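Local atomic coordinates of enzyme subtilase SubTY from Bacillus sp. TY145 (Bacillus sp., PDB entry 5FFN), a protein that probably hydrolyses peptide bonds in proteins as a serine endopeptidase of the subtilase family, built with bound calcium and sodium ions. Residues Gly112-Ile117 with Ala145-Ile150; Ala120-Ala125 with Ala151-Tyr156; Ser27-Ala32 with Gly132-Ile137; Lys22-Ser27 with Ala95-Leu100. All coordinates share one frame; numbering follows the deposited sequence. Where two conformers were deposited one is given.

Contact 1 and contact 2 are successive levels of one helix pair, 114-131 beside 148-159; their centres lie about 11 Å apart, and Ile150 CG2 meets Ile121 CD1 at 4.0 Å. Contact 3, centred about 15 Å from contact 2, is the sheet beneath: Val124 CG1 rests 3.6 Å from Val135 CG1. Contact 4 lies about 11 Å from contact 3 between centres and shares Ser27 with it; its strand 99-104 flanks 29-35, with Val31 N 2.8 Å from Lys99 O. Strand 29-35 ends at Asp35, probably the aspartate of a catalytic triad with His72 and Ser251. The sodium ion lies about 8 Å from the Val154 side chain in contact 2.

Contact 1: residues Gly112-Ile117 with Ala145-Ile150; sequences GYSDDI and AKDSLI
The Asp147 carboxylate is the flat group of this contact, and two of its approaches differ in direction. Ser114 OG donates to Asp147 OD2 at 2.6 Å, and OD2 receives it on its syn lone pair. Ile150 N reaches Asp147 OD1 at 3.0 Å from above the carboxylate plane, 51° out of it, yet its N-H points almost straight at the acceptor (170°). Asp147 is the N-cap of helix 148-159; its OD1 caps Ile150 N soundly and Leu149 N only weakly. Asp147 CG stands anti to its own backbone N (chi1 175°), which places the carboxylate between its helix start and Ser114, the first residue of helix 114-131. Leu149 CD2 packs beside the Ser114 hydroxyl and against Asp115 CA (3.8 Å), while an apolar contact joins Ile150 CD1 to Ile117 CG2 at 3.8 Å, the two isoleucines crossing obliquely. Just before helix 114-131, Gly112 pairs as an antiparallel ladder with a strand of another protein chain, consistent with the way subtilases hold extended peptides. With an alanine in place of Asp147, Ser114 OG would probably lose its acceptor and the first turn of helix 148-159 its side-chain cap. A hydroxyl and backbone N-H groups converging on one carboxylate would be expected to favour its ionised form, so a single, probably negative, carboxylate bonds to the first turns of both helices.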
loop_
_atom_site.group_PDB
_atom_site.type_symbol
_atom_site.label_atom_id
_atom_site.label_comp_id
_atom_site.label_asym_id
_atom_site.label_seq_id
_atom_site.Cartn_x
_atom_site.Cartn_y
_atom_site.Cartn_z
ATOM N N GLY A 112 -12.954 4.591 -4.905
ATOM C CA GLY A 112 -12.779 5.436 -6.064
ATOM C C GLY A 112 -12.964 4.689 -7.360
ATOM O O GLY A 112 -13.288 3.495 -7.381
ATOM N N TYR A 113 -12.775 5.453 -8.422
ATOM C CA TYR A 113 -13.036 5.043 -9.783
ATOM C C TYR A 113 -11.779 4.706 -10.527
ATOM O O TYR A 113 -10.828 5.486 -10.517
ATOM C CB TYR A 113 -13.753 6.145 -10.530
ATOM C CG TYR A 113 -15.144 6.371 -10.028
ATOM C CD1 TYR A 113 -16.205 5.638 -10.532
ATOM C CD2 TYR A 113 -15.403 7.331 -9.062
ATOM C CE1 TYR A 113 -17.517 5.861 -10.057
ATOM C CE2 TYR A 113 -16.689 7.572 -8.587
ATOM C CZ TYR A 113 -17.745 6.825 -9.086
ATOM O OH TYR A 113 -19.037 7.034 -8.618
ATOM N N SER A 114 -11.773 3.523 -11.136
ATOM C CA SER A 114 -10.721 3.077 -12.029
ATOM C C SER A 114 -10.151 4.188 -12.912
ATOM O O SER A 114 -8.942 4.356 -12.980
ATOM C CB SER A 114 -11.321 1.997 -12.950
ATOM O OG SER A 114 -10.446 1.592 -13.996
ATOM N N ASP A 115 -11.032 4.924 -13.609
ATOM C CA ASP A 115 -10.552 5.972 -14.542
ATOM C C ASP A 115 -9.713 7.037 -13.893
ATOM O O ASP A 115 -8.810 7.551 -14.546
ATOM C CB ASP A 115 -11.589 6.569 -15.506
ATOM C CG ASP A 115 -12.859 6.994 -14.849
ATOM O OD1 ASP A 115 -12.827 7.526 -13.734
ATOM O OD2 ASP A 115 -13.917 6.800 -15.495
ATOM N N ASP A 116 -10.068 7.413 -12.668
ATOM C CA ASP A 116 -9.365 8.470 -11.935
ATOM C C ASP A 116 -7.960 7.949 -11.551
ATOM O O ASP A 116 -6.962 8.666 -11.676
ATOM C CB ASP A 116 -10.133 8.890 -10.661
ATOM C CG ASP A 116 -11.525 9.467 -10.931
ATOM O OD1 ASP A 116 -11.811 9.844 -12.070
ATOM O OD2 ASP A 116 -12.316 9.518 -9.967
ATOM N N ILE A 117 -7.893 6.715 -11.056
ATOM C CA ILE A 117 -6.618 6.107 -10.733
ATOM C C ILE A 117 -5.726 6.006 -11.965
ATOM O O ILE A 117 -4.538 6.367 -11.922
ATOM C CB ILE A 117 -6.799 4.750 -10.026
ATOM C CG1 ILE A 117 -7.461 4.961 -8.637
ATOM C CG2 ILE A 117 -5.434 4.019 -9.897
ATOM C CD1 ILE A 117 -8.476 4.000 -8.251
ATOM N N ALA A 145 -9.965 -8.292 -8.653
ATOM C CA ALA A 145 -9.835 -8.612 -10.068
ATOM C C ALA A 145 -8.808 -7.667 -10.727
ATOM O O ALA A 145 -8.677 -6.517 -10.362
ATOM C CB ALA A 145 -11.179 -8.438 -10.740
ATOM N N LYS A 146 -8.129 -8.146 -11.761
ATOM C CA LYS A 146 -7.304 -7.257 -12.570
ATOM C C LYS A 146 -8.206 -6.267 -13.333
ATOM O O LYS A 146 -9.213 -6.661 -13.960
ATOM C CB LYS A 146 -6.458 -8.090 -13.525
ATOM C CG LYS A 146 -5.659 -7.326 -14.524
ATOM C CD LYS A 146 -4.743 -8.230 -15.363
ATOM C CE LYS A 146 -3.949 -7.448 -16.339
ATOM N NZ LYS A 146 -3.075 -8.351 -17.138
ATOM N N ASP A 147 -7.824 -5.004 -13.268
ATOM C CA ASP A 147 -8.429 -3.867 -14.006
ATOM C C ASP A 147 -7.396 -3.488 -15.094
ATOM O O ASP A 147 -6.311 -2.973 -14.802
ATOM C CB ASP A 147 -8.701 -2.699 -13.046
ATOM C CG ASP A 147 -9.208 -1.452 -13.727
ATOM O OD1 ASP A 147 -8.749 -1.087 -14.846
ATOM O OD2 ASP A 147 -10.073 -0.795 -13.136
ATOM N N SER A 148 -7.752 -3.746 -16.350
ATOM C CA SER A 148 -6.815 -3.475 -17.456
ATOM C C SER A 148 -6.551 -1.992 -17.761
ATOM O O SER A 148 -5.520 -1.668 -18.404
ATOM C CB SER A 148 -7.221 -4.235 -18.705
ATOM O OG SER A 148 -6.998 -5.634 -18.564
ATOM N N LEU A 149 -7.485 -1.109 -17.381
ATOM C CA LEU A 149 -7.302 0.306 -17.607
ATOM C C LEU A 149 -6.153 0.759 -16.685
ATOM O O LEU A 149 -5.210 1.427 -17.077
ATOM C CB LEU A 149 -8.563 1.103 -17.300
ATOM C CG LEU A 149 -8.424 2.612 -17.577
ATOM C CD1 LEU A 149 -8.077 2.860 -19.081
ATOM C CD2 LEU A 149 -9.643 3.375 -17.125
ATOM N N ILE A 150 -6.248 0.384 -15.433
ATOM C CA ILE A 150 -5.174 0.657 -14.473
ATOM C C ILE A 150 -3.861 -0.020 -14.937
ATOM O O ILE A 150 -2.767 0.593 -14.841
ATOM C CB ILE A 150 -5.604 0.257 -13.046
ATOM C CG1 ILE A 150 -6.620 1.268 -12.539
ATOM C CG2 ILE A 150 -4.390 0.190 -12.067
ATOM C CD1 ILE A 150 -7.229 0.930 -11.194
#

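Contact 2: residues Ala120-Ala125 with Ala151-Tyr156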
loop_
_atom_site.group_PDB
_atom_site.type_symbol
_atom_site.label_atom_id
_atom_site.label_comp_id
_atom_site.label_asym_id
_atom_site.label_seq_id
_atom_site.Cartn_x
_atom_site.Cartn_y
_atom_site.Cartn_z
ATOM N N ALA A 120 -4.438 9.370 -12.994
ATOM C CA ALA A 120 -3.454 9.827 -12.031
ATOM C C ALA A 120 -2.073 9.169 -12.262
ATOM O O ALA A 120 -1.056 9.856 -12.262
ATOM C CB ALA A 120 -3.931 9.602 -10.635
ATOM N N ILE A 121 -2.055 7.867 -12.520
ATOM C CA ILE A 121 -0.796 7.121 -12.833
ATOM C C ILE A 121 -0.091 7.670 -14.079
ATOM O O ILE A 121 1.095 7.966 -14.076
ATOM C CB ILE A 121 -1.080 5.616 -13.018
ATOM C CG1 ILE A 121 -1.643 5.026 -11.729
ATOM C CG2 ILE A 121 0.191 4.861 -13.424
ATOM C CD1 ILE A 121 -2.299 3.651 -11.927
ATOM N N ARG A 122 -0.862 7.820 -15.153
ATOM C CA ARG A 122 -0.354 8.410 -16.387
ATOM C C ARG A 122 0.173 9.825 -16.189
ATOM O O ARG A 122 1.223 10.163 -16.743
ATOM C CB ARG A 122 -1.424 8.394 -17.465
ATOM C CG ARG A 122 -1.777 6.995 -17.861
ATOM C CD ARG A 122 -2.865 6.947 -18.910
ATOM N NE ARG A 122 -2.887 5.641 -19.548
ATOM C CZ ARG A 122 -2.152 5.288 -20.605
ATOM N NH1 ARG A 122 -1.358 6.140 -21.202
ATOM N NH2 ARG A 122 -2.263 4.062 -21.078
ATOM N N HIS A 123 -0.530 10.603 -15.371
ATOM C CA HIS A 123 -0.119 11.964 -15.064
ATOM C C HIS A 123 1.225 11.990 -14.301
ATOM O O HIS A 123 2.108 12.750 -14.639
ATOM C CB HIS A 123 -1.228 12.694 -14.329
ATOM C CG HIS A 123 -0.936 14.144 -14.092
ATOM N ND1 HIS A 123 -1.073 15.102 -15.072
ATOM C CD2 HIS A 123 -0.491 14.791 -12.993
ATOM C CE1 HIS A 123 -0.707 16.281 -14.589
ATOM N NE2 HIS A 123 -0.359 16.126 -13.326
ATOM N N VAL A 124 1.396 11.118 -13.314
ATOM C CA VAL A 124 2.697 10.980 -12.655
ATOM C C VAL A 124 3.809 10.781 -13.692
ATOM O O VAL A 124 4.828 11.467 -13.637
ATOM C CB VAL A 124 2.733 9.801 -11.627
ATOM C CG1 VAL A 124 4.170 9.586 -11.079
ATOM C CG2 VAL A 124 1.765 10.019 -10.492
ATOM N N ALA A 125 3.615 9.829 -14.598
ATOM C CA ALA A 125 4.604 9.472 -15.627
ATOM C C ALA A 125 4.927 10.674 -16.516
ATOM O O ALA A 125 6.100 10.972 -16.770
ATOM C CB ALA A 125 4.117 8.317 -16.454
ATOM N N ALA A 151 -3.960 -1.233 -15.435
ATOM C CA ALA A 151 -2.778 -1.989 -15.884
ATOM C C ALA A 151 -2.083 -1.270 -17.034
ATOM O O ALA A 151 -0.840 -1.149 -17.052
ATOM C CB ALA A 151 -3.175 -3.414 -16.327
ATOM N N SER A 152 -2.887 -0.765 -17.991
ATOM C CA SER A 152 -2.341 0.022 -19.092
ATOM C C SER A 152 -1.547 1.242 -18.579
ATOM O O SER A 152 -0.418 1.534 -19.072
ATOM C CB SER A 152 -3.460 0.471 -20.024
ATOM O OG SER A 152 -2.954 1.320 -21.050
ATOM N N ALA A 153 -2.103 1.902 -17.572
ATOM C CA ALA A 153 -1.482 3.099 -16.950
ATOM C C ALA A 153 -0.185 2.721 -16.241
ATOM O O ALA A 153 0.864 3.402 -16.395
ATOM C CB ALA A 153 -2.437 3.742 -16.019
ATOM N N VAL A 154 -0.217 1.616 -15.493
ATOM C CA VAL A 154 0.988 1.141 -14.807
ATOM C C VAL A 154 2.109 0.871 -15.824
ATOM O O VAL A 154 3.261 1.265 -15.585
ATOM C CB VAL A 154 0.661 -0.112 -13.950
ATOM C CG1 VAL A 154 1.947 -0.892 -13.567
ATOM C CG2 VAL A 154 -0.190 0.292 -12.761
ATOM N N ASP A 155 1.785 0.191 -16.928
ATOM C CA ASP A 155 2.799 -0.126 -17.962
ATOM C C ASP A 155 3.346 1.134 -18.621
ATOM O O ASP A 155 4.508 1.197 -18.930
ATOM C CB ASP A 155 2.275 -1.118 -18.992
ATOM C CG ASP A 155 2.041 -2.500 -18.392
ATOM O OD1 ASP A 155 2.549 -2.757 -17.275
ATOM O OD2 ASP A 155 1.315 -3.297 -19.003
ATOM N N TYR A 156 2.467 2.109 -18.845
ATOM C CA TYR A 156 2.856 3.395 -19.386
ATOM C C TYR A 156 3.863 4.077 -18.461
ATOM O O TYR A 156 4.902 4.560 -18.921
ATOM C CB TYR A 156 1.627 4.264 -19.544
ATOM C CG TYR A 156 1.881 5.665 -20.059
ATOM C CD1 TYR A 156 2.157 5.877 -21.413
ATOM C CD2 TYR A 156 1.811 6.771 -19.218
ATOM C CE1 TYR A 156 2.332 7.152 -21.897
ATOM C CE2 TYR A 156 1.977 8.065 -19.702
ATOM C CZ TYR A 156 2.244 8.241 -21.035
ATOM O OH TYR A 156 2.379 9.522 -21.521
#
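Ser152 OG sits at the edge of the Arg122 guanidinium, near its plane, and accepts from NH2 of Arg122 at 2.8 Å; the N-H...O angle of 125° marks the bond as weak. Tyr156 CB lies over one guanidinium face, and in return Arg122 NH1 stands over a face of the Tyr156 ring, offset toward its rim, 3.5 Å from CG. The two planes are 31° apart, and Arg122 CZ is 4.5 Å from the ring centroid, an off-centre cation-pi contact. An extended chain from CG to NE carries the arginine across the groove, its CG resting 3.8 Å from Ala153 CB. Tyr156 OH goes on to bond Asp126. The helices run parallel, 9° apart with axes 8.4 Å from each other. In the subtilase sheet, helix 114-131 connects strand 99-104 to 134-142, passing over 29-35, and helix 148-159 connects the adjacent 134-142 and 163-167, as in beta-alpha-beta crossovers. Below the polar rim, Ile121 CB and Ala153 CB make an apolar contact at 3.8 Å, and Ile121 CG2 lies against the Ala153 carbonyl, 3.4 Å from its O. Ala125 CB approaches Tyr156 CE2 obliquely, at 3.9 Å. On the sheet side Ile121 also touches Leu34 and Ile137.

Contact 3: residues Ser27-Ala32 with Gly132-Ile137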
loop_
_atom_site.group_PDB
_atom_site.type_symbol
_atom_site.label_atom_id
_atom_site.label_comp_id
_atom_site.label_asym_id
_atom_site.label_seq_id
_atom_site.Cartn_x
_atom_site.Cartn_y
_atom_site.Cartn_z
ATOM N N SER A 27 16.438 12.466 -0.079
ATOM C CA SER A 27 16.566 13.749 -0.750
ATOM C C SER A 27 16.724 13.597 -2.269
ATOM O O SER A 27 17.456 12.747 -2.783
ATOM C CB SER A 27 17.710 14.591 -0.111
ATOM O OG SER A 27 18.912 14.074 -0.568
ATOM N N GLY A 28 15.985 14.429 -3.002
ATOM C CA GLY A 28 16.022 14.448 -4.430
ATOM C C GLY A 28 15.051 13.493 -5.091
ATOM O O GLY A 28 14.963 13.488 -6.295
ATOM N N ILE A 29 14.362 12.669 -4.320
ATOM C CA ILE A 29 13.400 11.711 -4.893
ATOM C C ILE A 29 11.996 12.229 -4.600
ATOM O O ILE A 29 11.785 12.868 -3.567
ATOM C CB ILE A 29 13.579 10.311 -4.258
ATOM C CG1 ILE A 29 15.069 9.870 -4.308
ATOM C CG2 ILE A 29 12.649 9.268 -4.924
ATOM C CD1 ILE A 29 15.670 9.864 -5.709
ATOM N N LYS A 30 11.044 11.906 -5.483
ATOM C CA LYS A 30 9.636 12.202 -5.282
ATOM C C LYS A 30 8.869 10.880 -5.028
ATOM O O LYS A 30 9.116 9.871 -5.732
ATOM C CB LYS A 30 9.017 12.874 -6.489
ATOM C CG LYS A 30 9.887 13.923 -7.172
ATOM C CD LYS A 30 10.322 15.054 -6.213
ATOM C CE LYS A 30 11.384 15.951 -6.844
ATOM N NZ LYS A 30 11.734 17.045 -5.850
ATOM N N VAL A 31 7.993 10.891 -4.042
ATOM C CA VAL A 31 7.054 9.762 -3.857
ATOM C C VAL A 31 5.645 10.281 -4.127
ATOM O O VAL A 31 5.150 11.231 -3.457
ATOM C CB VAL A 31 7.172 9.079 -2.497
ATOM C CG1 VAL A 31 6.196 7.889 -2.427
ATOM C CG2 VAL A 31 8.608 8.608 -2.256
ATOM N N ALA A 32 5.019 9.676 -5.134
ATOM C CA ALA A 32 3.639 9.991 -5.499
ATOM C C ALA A 32 2.694 9.052 -4.740
ATOM O O ALA A 32 2.638 7.833 -5.005
ATOM C CB ALA A 32 3.426 9.931 -6.997
ATOM N N GLY A 132 12.082 15.586 -15.397
ATOM C CA GLY A 132 13.241 14.742 -15.207
ATOM C C GLY A 132 13.413 14.232 -13.776
ATOM O O GLY A 132 14.524 13.897 -13.339
ATOM N N SER A 133 12.304 14.103 -13.054
ATOM C CA SER A 133 12.322 13.639 -11.674
ATOM C C SER A 133 12.417 12.095 -11.544
ATOM O O SER A 133 12.002 11.318 -12.423
ATOM C CB SER A 133 11.077 14.129 -10.928
ATOM O OG SER A 133 10.940 15.548 -10.960
ATOM N N LYS A 134 12.963 11.682 -10.406
ATOM C CA LYS A 134 12.981 10.269 -9.996
ATOM C C LYS A 134 11.766 10.091 -9.082
ATOM O O LYS A 134 11.650 10.731 -8.050
ATOM C CB LYS A 134 14.284 9.921 -9.275
ATOM C CG LYS A 134 15.513 9.989 -10.157
ATOM C CD LYS A 134 16.789 9.842 -9.375
ATOM C CE LYS A 134 17.986 10.390 -10.165
ATOM N NZ LYS A 134 17.959 10.054 -11.599
ATOM N N VAL A 135 10.824 9.247 -9.501
ATOM C CA VAL A 135 9.556 9.162 -8.844
ATOM C C VAL A 135 9.202 7.702 -8.544
ATOM O O VAL A 135 9.366 6.825 -9.388
ATOM C CB VAL A 135 8.401 9.780 -9.694
ATOM C CG1 VAL A 135 7.077 9.791 -8.905
ATOM C CG2 VAL A 135 8.786 11.195 -10.209
ATOM N N VAL A 136 8.721 7.488 -7.331
ATOM C CA VAL A 136 8.170 6.216 -6.932
ATOM C C VAL A 136 6.662 6.449 -6.665
ATOM O O VAL A 136 6.300 7.341 -5.903
ATOM C CB VAL A 136 8.797 5.733 -5.626
ATOM C CG1 VAL A 136 8.234 4.324 -5.224
ATOM C CG2 VAL A 136 10.331 5.672 -5.752
ATOM N N ILE A 137 5.814 5.652 -7.297
ATOM C CA ILE A 137 4.390 5.669 -7.037
ATOM C C ILE A 137 4.110 4.685 -5.924
ATOM O O ILE A 137 4.559 3.524 -5.982
ATOM C CB ILE A 137 3.588 5.250 -8.258
ATOM C CG1 ILE A 137 3.623 6.361 -9.302
ATOM C CG2 ILE A 137 2.165 4.894 -7.846
ATOM C CD1 ILE A 137 2.981 5.987 -10.663
HETATM O O HOH W 1 13.996 13.729 -8.751
#
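Backbone hydrogen bonds set a parallel register, Lys30 beside Val135, Val31 beside Val136 and Ala32 beside Ile137. Lys30 N gives a nearly straight bond to Lys134 O (2.9 Å, 171°), Lys30 O receives Val136 N at 2.9 Å, and Ala32 N reaches Val136 O at 2.8 Å with the donor tilted from the carbonyl plane. Weaker CA-H...O contacts fill in between them, the shortest from Val135 CA to Lys30 O at 3.2 Å. A water also joins the segments, donating to Gly28 O and accepting from Lys134 N. The strands, whose axes lie 4.6 Å apart and 25° out of line, are neighbours in the central parallel sheet of the subtilase alpha/beta fold, with 99-104 on the other edge of 29-35. Apolar contacts divide between the sheet's faces. Ile29, Val31 and Val136 share one, where Trp265 of helix 250-267 packs on Ile29 and Val136; Ile29 CD1 also lies 3.8 Å from Lys134 CB. Ala32, Val135 and Ile137 share the other under Val124, and Ala32 CB is 4.1 Å from Val135 CG1. Lys30 belongs to this second face: it bends at chi2 (-57°), bringing CG to 3.9 Å from Ser133 CB, while its NZ forms a salt bridge with Glu50.

Contact 4: residues Lys22-Ser27 with Ala95-Leu100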
loop_
_atom_site.group_PDB
_atom_site.type_symbol
_atom_site.label_atom_id
_atom_site.label_comp_id
_atom_site.label_asym_id
_atom_site.label_seq_id
_atom_site.Cartn_x
_atom_site.Cartn_y
_atom_site.Cartn_z
ATOM N N LYS A 22 15.311 8.759 15.206
ATOM C CA LYS A 22 15.005 9.508 14.001
ATOM C C LYS A 22 15.534 8.802 12.757
ATOM O O LYS A 22 16.360 7.885 12.833
ATOM C CB LYS A 22 15.546 10.941 14.056
ATOM C CG LYS A 22 17.042 11.090 14.094
ATOM C CD LYS A 22 17.463 12.560 13.784
ATOM C CE LYS A 22 17.429 12.879 12.297
ATOM N NZ LYS A 22 18.089 14.184 11.998
ATOM N N THR A 23 15.052 9.245 11.607
ATOM C CA THR A 23 15.459 8.689 10.327
ATOM C C THR A 23 16.033 9.790 9.474
ATOM O O THR A 23 15.881 10.964 9.803
ATOM C CB THR A 23 14.262 8.042 9.601
ATOM O OG1 THR A 23 13.249 9.041 9.397
ATOM C CG2 THR A 23 13.724 6.859 10.388
ATOM N N THR A 24 16.651 9.397 8.359
ATOM C CA THR A 24 17.212 10.294 7.354
ATOM C C THR A 24 17.116 9.663 5.951
ATOM O O THR A 24 16.975 8.443 5.786
ATOM C CB THR A 24 18.741 10.610 7.588
ATOM O OG1 THR A 24 19.471 9.387 7.518
ATOM C CG2 THR A 24 18.970 11.240 8.914
ATOM N N GLY A 25 17.182 10.505 4.939
ATOM C CA GLY A 25 17.319 10.019 3.581
ATOM C C GLY A 25 16.147 10.333 2.661
ATOM O O GLY A 25 15.083 10.767 3.112
ATOM N N GLY A 26 16.375 10.090 1.371
ATOM C CA GLY A 26 15.395 10.287 0.306
ATOM C C GLY A 26 15.464 11.624 -0.419
ATOM O O GLY A 26 14.663 11.902 -1.305
ATOM N N SER A 27 16.438 12.466 -0.079
ATOM C CA SER A 27 16.566 13.749 -0.750
ATOM C C SER A 27 16.724 13.597 -2.269
ATOM O O SER A 27 17.456 12.747 -2.783
ATOM C CB SER A 27 17.710 14.591 -0.111
ATOM O OG SER A 27 18.912 14.074 -0.568
ATOM N N ALA A 95 11.876 7.804 4.709
ATOM C CA ALA A 95 12.662 8.653 3.844
ATOM C C ALA A 95 12.241 10.132 4.040
ATOM O O ALA A 95 11.607 10.761 3.174
ATOM C CB ALA A 95 12.506 8.241 2.410
ATOM N N PRO A 96 12.595 10.689 5.208
ATOM C CA PRO A 96 12.101 12.018 5.623
ATOM C C PRO A 96 12.560 13.206 4.758
ATOM O O PRO A 96 11.929 14.266 4.804
ATOM C CB PRO A 96 12.622 12.142 7.065
ATOM C CG PRO A 96 13.865 11.295 7.045
ATOM C CD PRO A 96 13.463 10.091 6.235
ATOM N N GLN A 97 13.604 13.030 3.951
ATOM C CA GLN A 97 14.040 14.054 3.005
ATOM C C GLN A 97 13.441 13.930 1.613
ATOM O O GLN A 97 13.704 14.790 0.763
ATOM C CB GLN A 97 15.591 14.175 2.951
ATOM C CG GLN A 97 16.155 14.982 4.145
ATOM C CD GLN A 97 16.197 14.210 5.443
ATOM O OE1 GLN A 97 16.979 13.283 5.555
ATOM N NE2 GLN A 97 15.375 14.596 6.447
ATOM N N ALA A 98 12.657 12.863 1.351
ATOM C CA ALA A 98 11.969 12.746 0.045
ATOM C C ALA A 98 10.865 13.798 -0.021
ATOM O O ALA A 98 10.405 14.290 1.013
ATOM C CB ALA A 98 11.383 11.329 -0.160
ATOM N N LYS A 99 10.457 14.129 -1.233
ATOM C CA LYS A 99 9.343 15.046 -1.449
ATOM C C LYS A 99 8.094 14.267 -1.884
ATOM O O LYS A 99 8.189 13.189 -2.430
ATOM C CB LYS A 99 9.704 16.096 -2.464
ATOM C CG LYS A 99 10.731 17.109 -1.931
ATOM C CD LYS A 99 10.262 17.931 -0.745
ATOM C CE LYS A 99 11.439 18.868 -0.309
ATOM N NZ LYS A 99 11.023 19.806 0.777
ATOM N N LEU A 100 6.951 14.897 -1.652
ATOM C CA LEU A 100 5.647 14.261 -1.797
ATOM C C LEU A 100 4.904 14.835 -2.996
ATOM O O LEU A 100 4.833 16.055 -3.197
ATOM C CB LEU A 100 4.863 14.374 -0.489
ATOM C CG LEU A 100 3.378 14.021 -0.503
ATOM C CD1 LEU A 100 3.174 12.503 -0.699
ATOM C CD2 LEU A 100 2.689 14.428 0.750
HETATM O O HOH W 2 15.684 13.574 9.163
#
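Thr23 meets Pro96 through its hydroxyl: OG1 stands 3.3 Å from Pro96 CG and equally near CD, while bonding Gly93 O. Thr23 O is joined to Gln97 NE2 through a water that donates to the carbonyl and accepts from the amide. Next along, Thr24 CA lies 3.5 Å from Pro96 CG. Gly25 carries both direct hydrogen bonds: its N points almost straight (175°) at Gln97 OE1, 2.9 Å away but 40° above the amide carbonyl plane, and its O accepts Gln97 N at 2.8 Å. Gln97 bends at chi2 (77°), which curls its amide back onto Gly25. The partner is a type I beta turn, Ala95 to Ala98, leading into strand 99-104, just as 22-27 leads into neighbouring strand 29-35. Replacing Pro96 by glycine would probably open a gap beside Thr23 OG1 and let the turn flex. Gly26 follows so near that a CB here would clash with Ala95 CB; its O makes a CA-H...O contact with Ala98 CA at 3.1 Å. Ser27 CB then lies alongside Gln97 CB at 3.7 Å, and Ser27 CA faces Gln97 O.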